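Putative poly(3-hydroxybutyrate) depolymerase LpqC (PDB 3D0K) is a putative poly(3-hydroxybutyrate) depolymerase, probably a serine hydrolase that cleaves ester bonds. Local coordinates at residues 139-151 with 271-285. Numbering follows the deposited sequence.
With SO4 (sulfate ion), chain G.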
ATOM      1  N   CYS A 139       7.873 -14.430   6.798  1.00 27.68           N
ATOM      2  CA  CYS A 139       7.511 -13.003   6.846  1.00 28.11           C
ATOM      3  C   CYS A 139       8.585 -12.131   7.529  1.00 29.12           C
ATOM      4  O   CYS A 139       8.273 -11.150   8.203  1.00 29.52           O
ATOM      5  CB  CYS A 139       6.127 -12.807   7.477  1.00 27.86           C
ATOM      6  SG  CYS A 139       4.812 -13.550   6.505  1.00 29.56           S
ATOM      7  N   GLU A 140       9.846 -12.516   7.343  1.00 29.96           N
ATOM      8  CA  GLU A 140      10.993 -11.729   7.759  1.00 31.94           C
ATOM      9  C   GLU A 140      11.150 -10.556   6.822  1.00 30.80           C
ATOM     10  O   GLU A 140      11.459  -9.472   7.262  1.00 32.18           O
ATOM     11  CB  GLU A 140      12.275 -12.559   7.636  1.00 33.42           C
ATOM     12  CG  GLU A 140      13.312 -12.316   8.740  1.00 41.06           C
ATOM     13  CD  GLU A 140      12.982 -13.106   9.999  1.00 49.94           C
ATOM     14  OE1 GLU A 140      11.907 -13.752  10.011  1.00 52.90           O
ATOM     15  OE2 GLU A 140      13.786 -13.083  10.972  1.00 53.59           O
ATOM     16  N   GLN A 141      11.005 -10.786   5.523  1.00 28.55           N
ATOM     17  CA  GLN A 141      11.091  -9.673   4.571  1.00 28.25           C
ATOM     18  C   GLN A 141       9.774  -9.489   3.837  1.00 25.33           C
ATOM     19  O   GLN A 141       9.498 -10.174   2.856  1.00 25.11           O
ATOM     20  CB  GLN A 141      12.247  -9.832   3.561  1.00 29.35           C
ATOM     21  CG  GLN A 141      13.438 -10.700   3.995  1.00 37.03           C
ATOM     22  CD  GLN A 141      13.976 -11.537   2.812  1.00 47.16           C
ATOM     23  OE1 GLN A 141      14.769 -11.039   1.996  1.00 50.64           O
ATOM     24  NE2 GLN A 141      13.513 -12.806   2.699  1.00 47.69           N
ATOM     25  N   VAL A 142       8.973  -8.542   4.296  1.00 22.43           N
ATOM     26  CA  VAL A 142       7.706  -8.309   3.683  1.00 19.89           C
ATOM     27  C   VAL A 142       7.794  -6.949   3.003  1.00 18.51           C
ATOM     28  O   VAL A 142       8.228  -5.983   3.598  1.00 17.69           O
ATOM     29  CB  VAL A 142       6.567  -8.297   4.732  1.00 20.91           C
ATOM     30  CG1 VAL A 142       5.267  -7.907   4.076  1.00 20.32           C
ATOM     31  CG2 VAL A 142       6.452  -9.636   5.475  1.00 21.64           C
ATOM     32  N   TYR A 143       7.339  -6.893   1.765  1.00 16.91           N
ATOM     33  CA  TYR A 143       7.340  -5.676   0.973  1.00 17.54           C
ATOM     34  C   TYR A 143       5.887  -5.229   0.740  1.00 18.05           C
ATOM     35  O   TYR A 143       5.021  -6.059   0.464  1.00 19.78           O
ATOM     36  CB  TYR A 143       8.004  -5.999  -0.353  1.00 17.35           C
ATOM     37  CG  TYR A 143       9.476  -6.309  -0.265  1.00 18.69           C
ATOM     38  CD1 TYR A 143       9.933  -7.575   0.189  1.00 19.27           C
ATOM     39  CD2 TYR A 143      10.432  -5.338  -0.651  1.00 18.11           C
ATOM     40  CE1 TYR A 143      11.301  -7.845   0.232  1.00 18.20           C
ATOM     41  CE2 TYR A 143      11.808  -5.598  -0.627  1.00 15.56           C
ATOM     42  CZ  TYR A 143      12.225  -6.854  -0.177  1.00 18.73           C
ATOM     43  OH  TYR A 143      13.548  -7.156  -0.113  1.00 19.53           O
ATOM     44  N   LEU A 144       5.567  -3.941   0.959  1.00 16.30           N
ATOM     45  CA  LEU A 144       4.202  -3.491   0.838  1.00 15.76           C
ATOM     46  C   LEU A 144       4.178  -2.442  -0.308  1.00 15.94           C
ATOM     47  O   LEU A 144       4.940  -1.459  -0.272  1.00 16.72           O
ATOM     48  CB  LEU A 144       3.772  -2.835   2.142  1.00 16.58           C
ATOM     49  CG  LEU A 144       2.422  -2.105   2.091  1.00 16.11           C
ATOM     50  CD1 LEU A 144       1.287  -3.117   1.717  1.00 16.00           C
ATOM     51  CD2 LEU A 144       2.115  -1.447   3.462  1.00 17.45           C
ATOM     52  N   PHE A 145       3.356  -2.699  -1.318  1.00 16.90           N
ATOM     53  CA  PHE A 145       3.222  -1.815  -2.496  1.00 17.66           C
ATOM     54  C   PHE A 145       1.763  -1.438  -2.680  1.00 16.72           C
ATOM     55  O   PHE A 145       0.873  -2.274  -2.484  1.00 16.67           O
ATOM     56  CB  PHE A 145       3.703  -2.548  -3.732  1.00 18.59           C
ATOM     57  CG  PHE A 145       3.353  -1.841  -5.037  1.00 18.82           C
ATOM     58  CD1 PHE A 145       4.155  -0.810  -5.527  1.00 21.28           C
ATOM     59  CD2 PHE A 145       2.227  -2.208  -5.740  1.00 21.86           C
ATOM     60  CE1 PHE A 145       3.866  -0.194  -6.721  1.00 21.69           C
ATOM     61  CE2 PHE A 145       1.899  -1.595  -6.929  1.00 22.92           C
ATOM     62  CZ  PHE A 145       2.729  -0.579  -7.439  1.00 21.62           C
ATOM     63  N   GLY A 146       1.469  -0.189  -3.084  1.00 15.70           N
ATOM     64  CA  GLY A 146       0.105   0.166  -3.364  1.00 14.65           C
ATOM     65  C   GLY A 146       0.156   1.164  -4.521  1.00 17.06           C
ATOM     66  O   GLY A 146       1.091   1.969  -4.566  1.00 17.71           O
ATOM     67  N   HIS A 147      -0.791   1.084  -5.445  1.00 15.74           N
ATOM     68  CA  HIS A 147      -0.876   2.077  -6.515  1.00 17.48           C
ATOM     69  C   HIS A 147      -2.198   2.842  -6.434  1.00 17.27           C
ATOM     70  O   HIS A 147      -3.270   2.234  -6.225  1.00 17.14           O
ATOM     71  CB  HIS A 147      -0.738   1.370  -7.881  1.00 17.59           C
ATOM     72  CG  HIS A 147      -0.845   2.308  -9.071  1.00 16.71           C
ATOM     73  ND1 HIS A 147       0.180   3.143  -9.485  1.00 22.98           N
ATOM     74  CD2 HIS A 147      -1.849   2.500  -9.945  1.00 16.47           C
ATOM     75  CE1 HIS A 147      -0.205   3.823 -10.568  1.00 14.94           C
ATOM     76  NE2 HIS A 147      -1.454   3.482 -10.827  1.00 20.85           N
ATOM     77  N   SER A 148      -2.149   4.159  -6.705  1.00 19.22           N
ATOM     78  CA  SER A 148      -3.366   4.956  -6.782  1.00 20.34           C
ATOM     79  C   SER A 148      -4.133   4.934  -5.467  1.00 20.04           C
ATOM     80  O   SER A 148      -3.537   5.301  -4.449  1.00 19.19           O
ATOM     81  CB  SER A 148      -4.241   4.613  -7.988  1.00 22.82           C
ATOM     82  OG  SER A 148      -4.860   5.844  -8.454  1.00 28.55           O
ATOM     83  N   ALA A 149      -5.413   4.522  -5.441  1.00 18.08           N
ATOM     84  CA  ALA A 149      -6.125   4.392  -4.141  1.00 17.35           C
ATOM     85  C   ALA A 149      -5.363   3.509  -3.162  1.00 17.93           C
ATOM     86  O   ALA A 149      -5.438   3.705  -1.941  1.00 16.53           O
ATOM     87  CB  ALA A 149      -7.583   3.843  -4.302  1.00 16.79           C
ATOM     88  N   GLY A 150      -4.647   2.520  -3.698  1.00 17.96           N
ATOM     89  CA  GLY A 150      -3.906   1.615  -2.848  1.00 16.04           C
ATOM     90  C   GLY A 150      -2.611   2.316  -2.381  1.00 17.30           C
ATOM     91  O   GLY A 150      -2.087   1.968  -1.367  1.00 16.84           O
ATOM     92  N   GLY A 151      -2.095   3.313  -3.120  1.00 16.06           N
ATOM     93  CA  GLY A 151      -0.941   4.094  -2.613  1.00 16.31           C
ATOM     94  C   GLY A 151      -1.478   5.090  -1.537  1.00 17.84           C
ATOM     95  O   GLY A 151      -0.758   5.422  -0.575  1.00 16.59           O
ATOM     96  N   HIS A 271      -0.119   7.052 -15.180  1.00 24.09           N
ATOM     97  CA  HIS A 271      -0.983   6.404 -14.226  1.00 22.99           C
ATOM     98  C   HIS A 271      -1.307   4.974 -14.669  1.00 23.15           C
ATOM     99  O   HIS A 271      -2.393   4.692 -15.189  1.00 24.54           O
ATOM    100  CB  HIS A 271      -2.256   7.246 -14.040  1.00 23.78           C
ATOM    101  CG  HIS A 271      -3.003   6.915 -12.792  1.00 23.99           C
ATOM    102  ND1 HIS A 271      -2.498   7.178 -11.533  1.00 26.04           N
ATOM    103  CD2 HIS A 271      -4.192   6.293 -12.600  1.00 27.49           C
ATOM    104  CE1 HIS A 271      -3.350   6.751 -10.623  1.00 26.73           C
ATOM    105  NE2 HIS A 271      -4.382   6.201 -11.241  1.00 27.45           N
ATOM    106  N   ASP A 272      -0.346   4.067 -14.461  1.00 22.77           N
ATOM    107  CA  ASP A 272      -0.348   2.749 -15.060  1.00 21.42           C
ATOM    108  C   ASP A 272       0.163   1.787 -13.955  1.00 19.94           C
ATOM    109  O   ASP A 272       1.364   1.634 -13.744  1.00 18.66           O
ATOM    110  CB  ASP A 272       0.569   2.781 -16.294  1.00 23.66           C
ATOM    111  CG  ASP A 272       0.602   1.462 -17.096  1.00 29.15           C
ATOM    112  OD1 ASP A 272       1.086   1.559 -18.261  1.00 37.24           O
ATOM    113  OD2 ASP A 272       0.189   0.362 -16.625  1.00 28.75           O
ATOM    114  N   GLY A 273      -0.776   1.204 -13.231  1.00 18.69           N
ATOM    115  CA  GLY A 273      -0.459   0.313 -12.095  1.00 18.56           C
ATOM    116  C   GLY A 273       0.401  -0.874 -12.496  1.00 21.52           C
ATOM    117  O   GLY A 273       1.270  -1.291 -11.717  1.00 21.73           O
ATOM    118  N   GLN A 274       0.181  -1.432 -13.684  1.00 21.54           N
ATOM    119  CA  GLN A 274       1.038  -2.537 -14.150  1.00 22.13           C
ATOM    120  C   GLN A 274       2.489  -2.079 -14.370  1.00 21.66           C
ATOM    121  O   GLN A 274       3.410  -2.752 -13.934  1.00 21.64           O
ATOM    122  CB  GLN A 274       0.510  -3.094 -15.472  1.00 22.53           C
ATOM    123  CG  GLN A 274       1.356  -4.278 -15.925  1.00 27.43           C
ATOM    124  CD  GLN A 274       0.696  -5.126 -16.959  1.00 32.95           C
ATOM    125  OE1 GLN A 274       1.069  -6.296 -17.135  1.00 36.79           O
ATOM    126  NE2 GLN A 274      -0.285  -4.564 -17.661  1.00 31.71           N
ATOM    127  N   ALA A 275       2.692  -0.963 -15.086  1.00 21.48           N
ATOM    128  CA  ALA A 275       4.052  -0.442 -15.280  1.00 20.17           C
ATOM    129  C   ALA A 275       4.688  -0.108 -13.921  1.00 20.11           C
ATOM    130  O   ALA A 275       5.853  -0.369 -13.714  1.00 19.25           O
ATOM    131  CB  ALA A 275       4.050   0.809 -16.153  1.00 19.93           C
HETATM  132  N   MSE A 276       3.924   0.512 -13.019  1.00 18.71           N
HETATM  133  CA  MSE A 276       4.477   0.966 -11.759  1.00 19.45           C
HETATM  134  C   MSE A 276       4.819  -0.257 -10.879  1.00 18.72           C
HETATM  135  O   MSE A 276       5.821  -0.239 -10.150  1.00 19.47           O
HETATM  136  CB  MSE A 276       3.541   1.929 -11.018  1.00 19.35           C
HETATM  137  CG  MSE A 276       3.256   3.243 -11.801  1.00 21.09           C
HETATM  138 SE   MSE A 276       4.921   4.378 -11.899  0.75 28.84          SE
HETATM  139  CE  MSE A 276       4.775   5.059 -10.059  1.00 22.99           C
ATOM    140  N   SER A 277       4.011  -1.313 -10.981  1.00 17.72           N
ATOM    141  CA  SER A 277       4.321  -2.604 -10.358  1.00 18.69           C
ATOM    142  C   SER A 277       5.677  -3.172 -10.832  1.00 18.50           C
ATOM    143  O   SER A 277       6.477  -3.623 -10.011  1.00 18.15           O
ATOM    144  CB  SER A 277       3.207  -3.647 -10.598  1.00 17.84           C
ATOM    145  OG  SER A 277       2.001  -3.265  -9.962  1.00 18.24           O
ATOM    146  N   GLN A 278       5.918  -3.185 -12.134  1.00 18.62           N
ATOM    147  CA  GLN A 278       7.137  -3.773 -12.669  1.00 18.73           C
ATOM    148  C   GLN A 278       8.377  -2.912 -12.372  1.00 18.98           C
ATOM    149  O   GLN A 278       9.484  -3.426 -12.167  1.00 19.50           O
ATOM    150  CB  GLN A 278       6.959  -4.039 -14.170  1.00 20.67           C
ATOM    151  CG  GLN A 278       5.766  -4.947 -14.468  1.00 24.32           C
ATOM    152  CD  GLN A 278       6.029  -5.922 -15.589  1.00 37.56           C
ATOM    153  OE1 GLN A 278       6.215  -5.534 -16.751  1.00 40.81           O
ATOM    154  NE2 GLN A 278       6.035  -7.222 -15.251  1.00 43.53           N
ATOM    155  N   VAL A 279       8.177  -1.602 -12.319  1.00 18.39           N
ATOM    156  CA  VAL A 279       9.244  -0.689 -11.911  1.00 18.33           C
ATOM    157  C   VAL A 279       9.606  -0.905 -10.458  1.00 18.09           C
ATOM    158  O   VAL A 279      10.754  -0.907 -10.101  1.00 18.29           O
ATOM    159  CB  VAL A 279       8.830   0.755 -12.192  1.00 19.51           C
ATOM    160  CG1 VAL A 279       9.725   1.764 -11.465  1.00 20.28           C
ATOM    161  CG2 VAL A 279       8.760   0.974 -13.727  1.00 16.07           C
ATOM    162  N   CYS A 280       8.590  -1.010  -9.603  1.00 19.90           N
ATOM    163  CA  CYS A 280       8.794  -1.267  -8.176  1.00 19.17           C
ATOM    164  C   CYS A 280       9.548  -2.574  -7.892  1.00 19.73           C
ATOM    165  O   CYS A 280      10.425  -2.611  -7.023  1.00 19.69           O
ATOM    166  CB  CYS A 280       7.443  -1.245  -7.439  1.00 18.40           C
ATOM    167  SG  CYS A 280       7.714  -1.253  -5.628  1.00 24.68           S
ATOM    168  N   ALA A 281       9.180  -3.626  -8.629  1.00 18.28           N
ATOM    169  CA  ALA A 281       9.818  -4.936  -8.561  1.00 17.60           C
ATOM    170  C   ALA A 281      11.261  -4.821  -8.985  1.00 18.40           C
ATOM    171  O   ALA A 281      12.123  -5.456  -8.381  1.00 17.91           O
ATOM    172  CB  ALA A 281       9.103  -5.906  -9.437  1.00 18.18           C
ATOM    173  N   SER A 282      11.512  -4.034 -10.040  1.00 17.36           N
ATOM    174  CA  SER A 282      12.878  -3.813 -10.501  1.00 19.47           C
ATOM    175  C   SER A 282      13.726  -3.097  -9.435  1.00 19.42           C
ATOM    176  O   SER A 282      14.865  -3.455  -9.199  1.00 20.32           O
ATOM    177  CB  SER A 282      12.885  -2.984 -11.813  1.00 19.82           C
ATOM    178  OG  SER A 282      14.228  -2.812 -12.286  1.00 23.58           O
ATOM    179  N   LEU A 283      13.164  -2.076  -8.799  1.00 18.39           N
ATOM    180  CA  LEU A 283      13.897  -1.309  -7.832  1.00 19.19           C
ATOM    181  C   LEU A 283      14.213  -2.173  -6.599  1.00 18.84           C
ATOM    182  O   LEU A 283      15.335  -2.136  -6.085  1.00 18.79           O
ATOM    183  CB  LEU A 283      13.090  -0.062  -7.431  1.00 19.03           C
ATOM    184  CG  LEU A 283      13.086   1.056  -8.447  1.00 21.48           C
ATOM    185  CD1 LEU A 283      11.904   2.005  -8.091  1.00 20.64           C
ATOM    186  CD2 LEU A 283      14.502   1.760  -8.524  1.00 19.34           C
ATOM    187  N   TRP A 284      13.238  -2.982  -6.169  1.00 17.99           N
ATOM    188  CA  TRP A 284      13.357  -3.795  -4.969  1.00 18.07           C
ATOM    189  C   TRP A 284      14.190  -5.039  -5.193  1.00 18.85           C
ATOM    190  O   TRP A 284      14.967  -5.447  -4.329  1.00 20.30           O
ATOM    191  CB  TRP A 284      11.960  -4.266  -4.524  1.00 16.99           C
ATOM    192  CG  TRP A 284      11.191  -3.277  -3.724  1.00 16.64           C
ATOM    193  CD1 TRP A 284      11.680  -2.154  -3.086  1.00 17.42           C
ATOM    194  CD2 TRP A 284       9.807  -3.350  -3.419  1.00 19.76           C
ATOM    195  NE1 TRP A 284      10.653  -1.517  -2.416  1.00 18.28           N
ATOM    196  CE2 TRP A 284       9.495  -2.236  -2.594  1.00 18.13           C
ATOM    197  CE3 TRP A 284       8.776  -4.268  -3.749  1.00 18.83           C
ATOM    198  CZ2 TRP A 284       8.206  -2.036  -2.056  1.00 19.34           C
ATOM    199  CZ3 TRP A 284       7.471  -4.012  -3.263  1.00 19.39           C
ATOM    200  CH2 TRP A 284       7.210  -2.928  -2.415  1.00 17.55           C
ATOM    201  N   PHE A 285      13.988  -5.692  -6.315  1.00 19.02           N
ATOM    202  CA  PHE A 285      14.609  -6.999  -6.477  1.00 20.48           C
ATOM    203  C   PHE A 285      15.719  -7.087  -7.484  1.00 21.96           C
ATOM    204  O   PHE A 285      16.542  -7.974  -7.381  1.00 21.27           O
ATOM    205  CB  PHE A 285      13.559  -8.067  -6.703  1.00 19.83           C
ATOM    206  CG  PHE A 285      12.549  -8.110  -5.604  1.00 18.73           C
ATOM    207  CD1 PHE A 285      12.919  -8.488  -4.303  1.00 20.78           C
ATOM    208  CD2 PHE A 285      11.255  -7.684  -5.834  1.00 19.60           C
ATOM    209  CE1 PHE A 285      11.999  -8.479  -3.269  1.00 17.79           C
ATOM    210  CE2 PHE A 285      10.300  -7.671  -4.790  1.00 20.55           C
ATOM    211  CZ  PHE A 285      10.666  -8.076  -3.500  1.00 17.95           C
TER
HETATM  212  S   SO4 G 306      -5.689   2.370 -10.977  1.00 42.56           S
HETATM  213  O1  SO4 G 306      -4.397   2.796 -11.477  1.00 45.38           O
HETATM  214  O2  SO4 G 306      -6.395   3.514 -10.434  1.00 42.81           O
HETATM  215  O3  SO4 G 306      -6.467   1.768 -12.050  1.00 45.43           O
HETATM  216  O4  SO4 G 306      -5.465   1.350  -9.947  1.00 46.01           O
HETATM  217  O   HOH W   1      15.440  -6.188  -1.743  1.00 32.70           O
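Tyr143, Trp284 and Phe285 form an aromatic cluster. Trp284 offers a face of its indole to Tyr143 CD2, 3.5 Å from Trp284 CD2, and Tyr143 CB makes a CH-pi contact over the six-membered ring; the planes of Tyr143 and the Trp284 five-membered ring are inclined at 54°. Phe285 turns an edge onto a face of Tyr143, with Phe285 CE1 3.5 Å from Tyr143 CZ. One water joins Tyr143 OH to Trp284 O, to which it donates. Further along the strand, Phe145 CG is anti to its own N (chi1 168°), which carries the ring over the helix among Met276, Ser277 and Cys280; Cys280 SG comes within 3.6 Å of Phe145 CD1 in an oblique sulfur-aromatic contact. Ser277 OG, 3.5 Å from Phe145 CE2, donates to Gly273 O, which Ser277 N reaches from the opposite face of the carbonyl plane. The bare CA of Gly273 sits 3.4 Å from His147 CD2, over the ring's centre in a CH-pi contact, while Met276 CG packs against His147 CE1.

Polar groups gather where strand 142-147 ends. Ser148, its positive phi consistent with a nucleophile elbow, has OG near the edge of the His271 ring, but modelled too close for its exact position to be sure. Asp216 bonds to His271 ND1, consistent with a Ser-His-Asp triad of an alpha/beta hydrolase. A sulfate lies beside the pair, weakly bonded by His271 NE2. Asp272 caps the helix start by accepting from Ala275 N.

The helical segment 273-285 runs roughly antiparallel to strand 142-147 (155°), the axes approaching to 9.2 Å, and Trp284 also touches flanking strands 56-60 and 168-172.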